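Long-range contact in pectinesterase (Aspergillus niger, PDB 5C1E), which hydrolyses the methyl esters of pectin's galacturonate units, releasing methanol, and is probably involved in the maceration of plant tissue: residues D194-A207 against R228-I240. Numbering follows the deposited sequence.
With SO4 (sulfate ion), chain E.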
loop_
_atom_site.group_PDB
_atom_site.type_symbol
_atom_site.label_atom_id
_atom_site.label_comp_id
_atom_site.label_asym_id
_atom_site.label_seq_id
_atom_site.Cartn_x
_atom_site.Cartn_y
_atom_site.Cartn_z
ATOM N N ASP A 194 -10.658 -18.623 -0.471
ATOM C CA ASP A 194 -9.927 -17.402 -0.761
ATOM C C ASP A 194 -8.486 -17.742 -1.177
ATOM O O ASP A 194 -7.694 -18.250 -0.386
ATOM C CB ASP A 194 -9.942 -16.519 0.503
ATOM C CG ASP A 194 -9.388 -15.108 0.276
ATOM O OD1 ASP A 194 -8.457 -14.905 -0.526
ATOM O OD2 ASP A 194 -9.864 -14.191 0.972
ATOM N N SER A 195 -8.139 -17.441 -2.416
ATOM C CA SER A 195 -6.824 -17.800 -2.933
ATOM C C SER A 195 -5.781 -16.700 -2.716
ATOM O O SER A 195 -4.677 -16.799 -3.207
ATOM C CB SER A 195 -6.926 -18.134 -4.417
ATOM O OG SER A 195 -7.393 -17.016 -5.130
ATOM N N GLY A 196 -6.133 -15.667 -1.962
ATOM C CA GLY A 196 -5.258 -14.529 -1.768
ATOM C C GLY A 196 -4.094 -14.715 -0.810
ATOM O O GLY A 196 -4.115 -15.575 0.068
ATOM N N TRP A 197 -3.064 -13.904 -1.029
ATOM C CA TRP A 197 -1.881 -13.802 -0.170
ATOM C C TRP A 197 -1.529 -12.331 -0.031
ATOM O O TRP A 197 -1.775 -11.541 -0.951
ATOM C CB TRP A 197 -0.635 -14.439 -0.806
ATOM C CG TRP A 197 -0.622 -15.929 -0.969
ATOM C CD1 TRP A 197 -1.409 -16.683 -1.813
ATOM C CD2 TRP A 197 0.256 -16.853 -0.307
ATOM N NE1 TRP A 197 -1.089 -18.017 -1.681
ATOM C CE2 TRP A 197 -0.068 -18.142 -0.767
ATOM C CE3 TRP A 197 1.274 -16.711 0.646
ATOM C CZ2 TRP A 197 0.589 -19.284 -0.297
ATOM C CZ3 TRP A 197 1.940 -17.844 1.098
ATOM C CH2 TRP A 197 1.583 -19.112 0.635
ATOM N N TYR A 198 -0.902 -11.978 1.086
ATOM C CA TYR A 198 0.055 -10.870 1.085
ATOM C C TYR A 198 1.445 -11.479 0.894
ATOM O O TYR A 198 1.849 -12.392 1.649
ATOM C CB TYR A 198 0.142 -10.140 2.419
ATOM C CG TYR A 198 -1.049 -9.317 2.894
ATOM C CD1 TYR A 198 -2.354 -9.534 2.430
ATOM C CD2 TYR A 198 -0.858 -8.366 3.895
ATOM C CE1 TYR A 198 -3.418 -8.774 2.903
ATOM C CE2 TYR A 198 -1.902 -7.619 4.389
ATOM C CZ TYR A 198 -3.175 -7.820 3.904
ATOM O OH TYR A 198 -4.167 -7.065 4.432
ATOM N N ALA A 199 2.191 -10.920 -0.039
ATOM C CA ALA A 199 3.600 -11.263 -0.199
ATOM C C ALA A 199 4.421 -9.991 -0.073
ATOM O O ALA A 199 4.244 -9.050 -0.847
ATOM C CB ALA A 199 3.845 -11.931 -1.544
ATOM N N ILE A 200 5.328 -9.973 0.907
ATOM C CA ILE A 200 6.252 -8.849 1.088
ATOM C C ILE A 200 7.634 -9.331 0.653
ATOM O O ILE A 200 8.237 -10.168 1.322
ATOM C CB ILE A 200 6.205 -8.344 2.536
ATOM C CG1 ILE A 200 4.826 -7.735 2.772
ATOM C CG2 ILE A 200 7.306 -7.326 2.789
ATOM C CD1 ILE A 200 4.431 -7.647 4.207
ATOM N N ASP A 201 8.083 -8.837 -0.500
ATOM C CA ASP A 201 9.232 -9.408 -1.210
ATOM C C ASP A 201 10.327 -8.391 -1.476
ATOM O O ASP A 201 10.084 -7.340 -2.068
ATOM C CB ASP A 201 8.786 -10.012 -2.545
ATOM C CG ASP A 201 9.936 -10.630 -3.319
ATOM O OD1 ASP A 201 10.276 -11.796 -3.057
ATOM O OD2 ASP A 201 10.472 -9.958 -4.214
ATOM N N ASN A 202 11.548 -8.717 -1.063
ATOM C CA ASN A 202 12.680 -7.793 -1.234
ATOM C C ASN A 202 12.348 -6.394 -0.716
ATOM O O ASN A 202 12.680 -5.383 -1.337
ATOM C CB ASN A 202 13.116 -7.759 -2.716
ATOM C CG ASN A 202 13.843 -9.028 -3.145
ATOM O OD1 ASN A 202 13.265 -9.946 -3.758
ATOM N ND2 ASN A 202 15.125 -9.085 -2.835
ATOM N N CYS A 203 11.664 -6.334 0.425
ATOM C CA CYS A 203 11.356 -5.063 1.054
ATOM C C CYS A 203 12.318 -4.784 2.201
ATOM O O CYS A 203 13.113 -5.637 2.601
ATOM C CB CYS A 203 9.906 -5.039 1.545
ATOM S SG CYS A 203 8.679 -5.139 0.209
ATOM N N ASN A 204 12.234 -3.567 2.704
ATOM C CA ASN A 204 13.013 -3.127 3.833
ATOM C C ASN A 204 12.073 -2.651 4.930
ATOM O O ASN A 204 11.328 -1.682 4.746
ATOM C CB ASN A 204 13.925 -1.989 3.421
ATOM C CG ASN A 204 14.867 -1.594 4.525
ATOM O OD1 ASN A 204 15.455 -2.457 5.193
ATOM N ND2 ASN A 204 15.022 -0.296 4.733
ATOM N N ILE A 205 12.095 -3.352 6.057
ATOM C CA ILE A 205 11.213 -3.042 7.192
ATOM C C ILE A 205 12.072 -2.334 8.262
ATOM O O ILE A 205 13.067 -2.886 8.714
ATOM C CB ILE A 205 10.576 -4.333 7.772
ATOM C CG1 ILE A 205 9.478 -4.910 6.864
ATOM C CG2 ILE A 205 9.913 -4.045 9.113
ATOM C CD1 ILE A 205 9.907 -5.267 5.464
ATOM N N LYS A 206 11.690 -1.129 8.655
ATOM C CA LYS A 206 12.496 -0.347 9.600
ATOM C C LYS A 206 11.650 0.682 10.349
ATOM O O LYS A 206 10.526 0.973 9.952
ATOM C CB LYS A 206 13.632 0.367 8.856
ATOM C CG LYS A 206 13.144 1.263 7.720
ATOM C CD LYS A 206 14.273 2.110 7.146
ATOM C CE LYS A 206 13.978 2.579 5.730
ATOM N NZ LYS A 206 13.190 3.836 5.717
ATOM N N ALA A 207 12.205 1.217 11.434
ATOM C CA ALA A 207 11.581 2.314 12.171
ATOM C C ALA A 207 11.670 3.630 11.404
ATOM O O ALA A 207 12.601 3.859 10.622
ATOM C CB ALA A 207 12.250 2.487 13.529
ATOM N N ARG A 228 -3.277 -14.681 5.618
ATOM C CA ARG A 228 -2.101 -15.290 4.991
ATOM C C ARG A 228 -1.083 -14.270 4.514
ATOM O O ARG A 228 -1.358 -13.476 3.607
ATOM C CB ARG A 228 -2.506 -16.163 3.811
ATOM C CG ARG A 228 -1.322 -16.872 3.158
ATOM C CD ARG A 228 -1.748 -18.122 2.412
ATOM N NE ARG A 228 -2.723 -17.831 1.378
ATOM C CZ ARG A 228 -3.366 -18.768 0.686
ATOM N NH1 ARG A 228 -3.109 -20.054 0.913
ATOM N NH2 ARG A 228 -4.252 -18.429 -0.241
ATOM N N VAL A 229 0.094 -14.313 5.125
ATOM C CA VAL A 229 1.140 -13.330 4.851
ATOM C C VAL A 229 2.500 -14.016 4.831
ATOM O O VAL A 229 2.788 -14.828 5.717
ATOM C CB VAL A 229 1.168 -12.262 5.944
ATOM C CG1 VAL A 229 2.229 -11.213 5.647
ATOM C CG2 VAL A 229 -0.213 -11.601 6.106
ATOM N N ILE A 230 3.310 -13.681 3.824
ATOM C CA ILE A 230 4.713 -14.119 3.751
ATOM C C ILE A 230 5.648 -12.922 3.615
ATOM O O ILE A 230 5.414 -12.034 2.781
ATOM C CB ILE A 230 4.969 -15.164 2.625
ATOM C CG1 ILE A 230 6.446 -15.588 2.632
ATOM C CG2 ILE A 230 4.566 -14.652 1.256
ATOM C CD1 ILE A 230 6.697 -16.869 1.872
ATOM N N TYR A 231 6.692 -12.888 4.448
ATOM C CA TYR A 231 7.792 -11.951 4.278
ATOM C C TYR A 231 8.974 -12.760 3.756
ATOM O O TYR A 231 9.424 -13.704 4.414
ATOM C CB TYR A 231 8.192 -11.299 5.602
ATOM C CG TYR A 231 7.263 -10.219 6.150
ATOM C CD1 TYR A 231 6.056 -10.560 6.756
ATOM C CD2 TYR A 231 7.643 -8.885 6.171
ATOM C CE1 TYR A 231 5.219 -9.585 7.298
ATOM C CE2 TYR A 231 6.819 -7.901 6.714
ATOM C CZ TYR A 231 5.598 -8.253 7.265
ATOM O OH TYR A 231 4.764 -7.293 7.826
ATOM N N GLN A 232 9.445 -12.415 2.564
ATOM C CA GLN A 232 10.487 -13.190 1.895
ATOM C C GLN A 232 11.563 -12.296 1.292
ATOM O O GLN A 232 11.279 -11.186 0.802
ATOM C CB GLN A 232 9.870 -14.087 0.808
ATOM C CG GLN A 232 9.018 -13.360 -0.202
ATOM C CD GLN A 232 8.355 -14.294 -1.207
ATOM O OE1 GLN A 232 7.932 -15.383 -0.862
ATOM N NE2 GLN A 232 8.214 -13.841 -2.429
ATOM N N ASN A 233 12.804 -12.782 1.309
ATOM C CA ASN A 233 13.908 -12.062 0.687
ATOM C C ASN A 233 14.018 -10.602 1.145
ATOM O O ASN A 233 14.438 -9.739 0.368
ATOM C CB ASN A 233 13.766 -12.099 -0.838
ATOM C CG ASN A 233 13.630 -13.502 -1.386
ATOM O OD1 ASN A 233 14.404 -14.384 -1.041
ATOM N ND2 ASN A 233 12.649 -13.709 -2.273
ATOM N N SER A 234 13.643 -10.334 2.399
ATOM C CA SER A 234 13.530 -8.979 2.899
ATOM C C SER A 234 14.452 -8.707 4.065
ATOM O O SER A 234 14.941 -9.637 4.729
ATOM C CB SER A 234 12.092 -8.692 3.349
ATOM O OG SER A 234 11.202 -8.714 2.265
ATOM N N VAL A 235 14.688 -7.421 4.302
ATOM C CA VAL A 235 15.459 -6.952 5.438
ATOM C C VAL A 235 14.530 -6.513 6.567
ATOM O O VAL A 235 13.683 -5.631 6.383
ATOM C CB VAL A 235 16.404 -5.798 5.064
ATOM C CG1 VAL A 235 17.301 -5.454 6.250
ATOM C CG2 VAL A 235 17.271 -6.186 3.872
ATOM N N LEU A 236 14.704 -7.131 7.727
ATOM C CA LEU A 236 13.900 -6.846 8.915
ATOM C C LEU A 236 14.803 -6.262 9.984
ATOM O O LEU A 236 15.738 -6.944 10.450
ATOM C CB LEU A 236 13.274 -8.125 9.437
ATOM C CG LEU A 236 12.368 -8.901 8.470
ATOM C CD1 LEU A 236 11.941 -10.169 9.181
ATOM C CD2 LEU A 236 11.170 -8.066 8.051
ATOM N N SER A 237 14.547 -5.012 10.371
ATOM C CA SER A 237 15.375 -4.368 11.385
ATOM C C SER A 237 15.038 -4.892 12.786
ATOM O O SER A 237 14.098 -5.681 12.962
ATOM C CB SER A 237 15.218 -2.849 11.328
ATOM O OG SER A 237 14.077 -2.414 12.038
ATOM N N ASP A 238 15.776 -4.409 13.782
ATOM C CA ASP A 238 15.555 -4.830 15.168
ATOM C C ASP A 238 14.223 -4.384 15.770
ATOM O O ASP A 238 13.947 -4.690 16.921
ATOM C CB ASP A 238 16.716 -4.390 16.075
ATOM C CG ASP A 238 16.732 -2.889 16.358
ATOM O OD1 ASP A 238 15.919 -2.117 15.801
ATOM O OD2 ASP A 238 17.593 -2.475 17.159
ATOM N N ILE A 239 13.385 -3.679 15.010
ATOM C CA ILE A 239 12.021 -3.408 15.485
ATOM C C ILE A 239 11.157 -4.657 15.656
ATOM O O ILE A 239 10.213 -4.642 16.445
ATOM C CB ILE A 239 11.259 -2.381 14.609
ATOM C CG1 ILE A 239 11.032 -2.891 13.170
ATOM C CG2 ILE A 239 12.002 -1.048 14.620
ATOM C CD1 ILE A 239 10.102 -2.011 12.361
ATOM N N ILE A 240 11.467 -5.727 14.930
ATOM C CA ILE A 240 10.610 -6.924 14.961
ATOM C C ILE A 240 10.757 -7.706 16.265
ATOM O O ILE A 240 11.845 -8.186 16.614
ATOM C CB ILE A 240 10.844 -7.837 13.737
ATOM C CG1 ILE A 240 10.585 -7.061 12.435
ATOM C CG2 ILE A 240 9.964 -9.083 13.818
ATOM C CD1 ILE A 240 9.211 -6.428 12.340
HETATM S S SO4 E . -4.893 -21.816 -1.552
HETATM O O1 SO4 E . -3.553 -22.172 -2.077
HETATM O O2 SO4 E . -5.250 -20.439 -1.947
HETATM O O3 SO4 E . -5.896 -22.764 -2.084
HETATM O O4 SO4 E . -4.870 -21.961 -0.074
HETATM O O HOH W 1 14.771 0.138 12.360
#
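Two successive coils of the right-handed parallel beta-helix typical of pectin methylesterases meet here, strands 198-201 and 204-207 running beside 228-232 and 235-236. Parallel pairing is evident from the 9° between the axes of 198-201 and 228-232 and from the alternating bonds Tyr198 N to Arg228 O, Ile230 N to Tyr198 O and Ile200 N to Ile230 O. Where both chains bend between strands, Asp201 OD1 accepts Gln232 NE2 at 3.0 Å on its anti side and Asn233 ND2 at 3.1 Å on its syn side, the two donors coming from opposite faces of the carboxylate. Gln232 and Asn233 have further partners in Val281 and Asn260. At the same bend Ser234 OG accepts Cys203 N (3.0 Å) and donates to Gln232 O, carrying the pairing on to Val235 N and Cys203 O. Inside the coil, Ile200 CD1 sits over the ring face of Tyr231, 3.3 Å from CZ, while Ile205 CG1 meets the ring's edge at CE2. At the other end the guanidinium of Arg228 lies flat on Trp197, planes 6° apart and CZ 3.4 Å from NE1. Extended chi1 and chi2 place Arg228 CD over the six-membered ring, and the bend at chi3 (58°) then turns Arg228 NE and NH2 side-on to Gly196 O, at 3.0 and 2.9 Å; NH1 and NH2 also hold a sulfate, probably from the crystallisation liquor. With one face on the indole and in-plane bonds fixing its rotation, the guanidinium is firmly oriented, and its positive charge would probably polarise the Gly196 carbonyl.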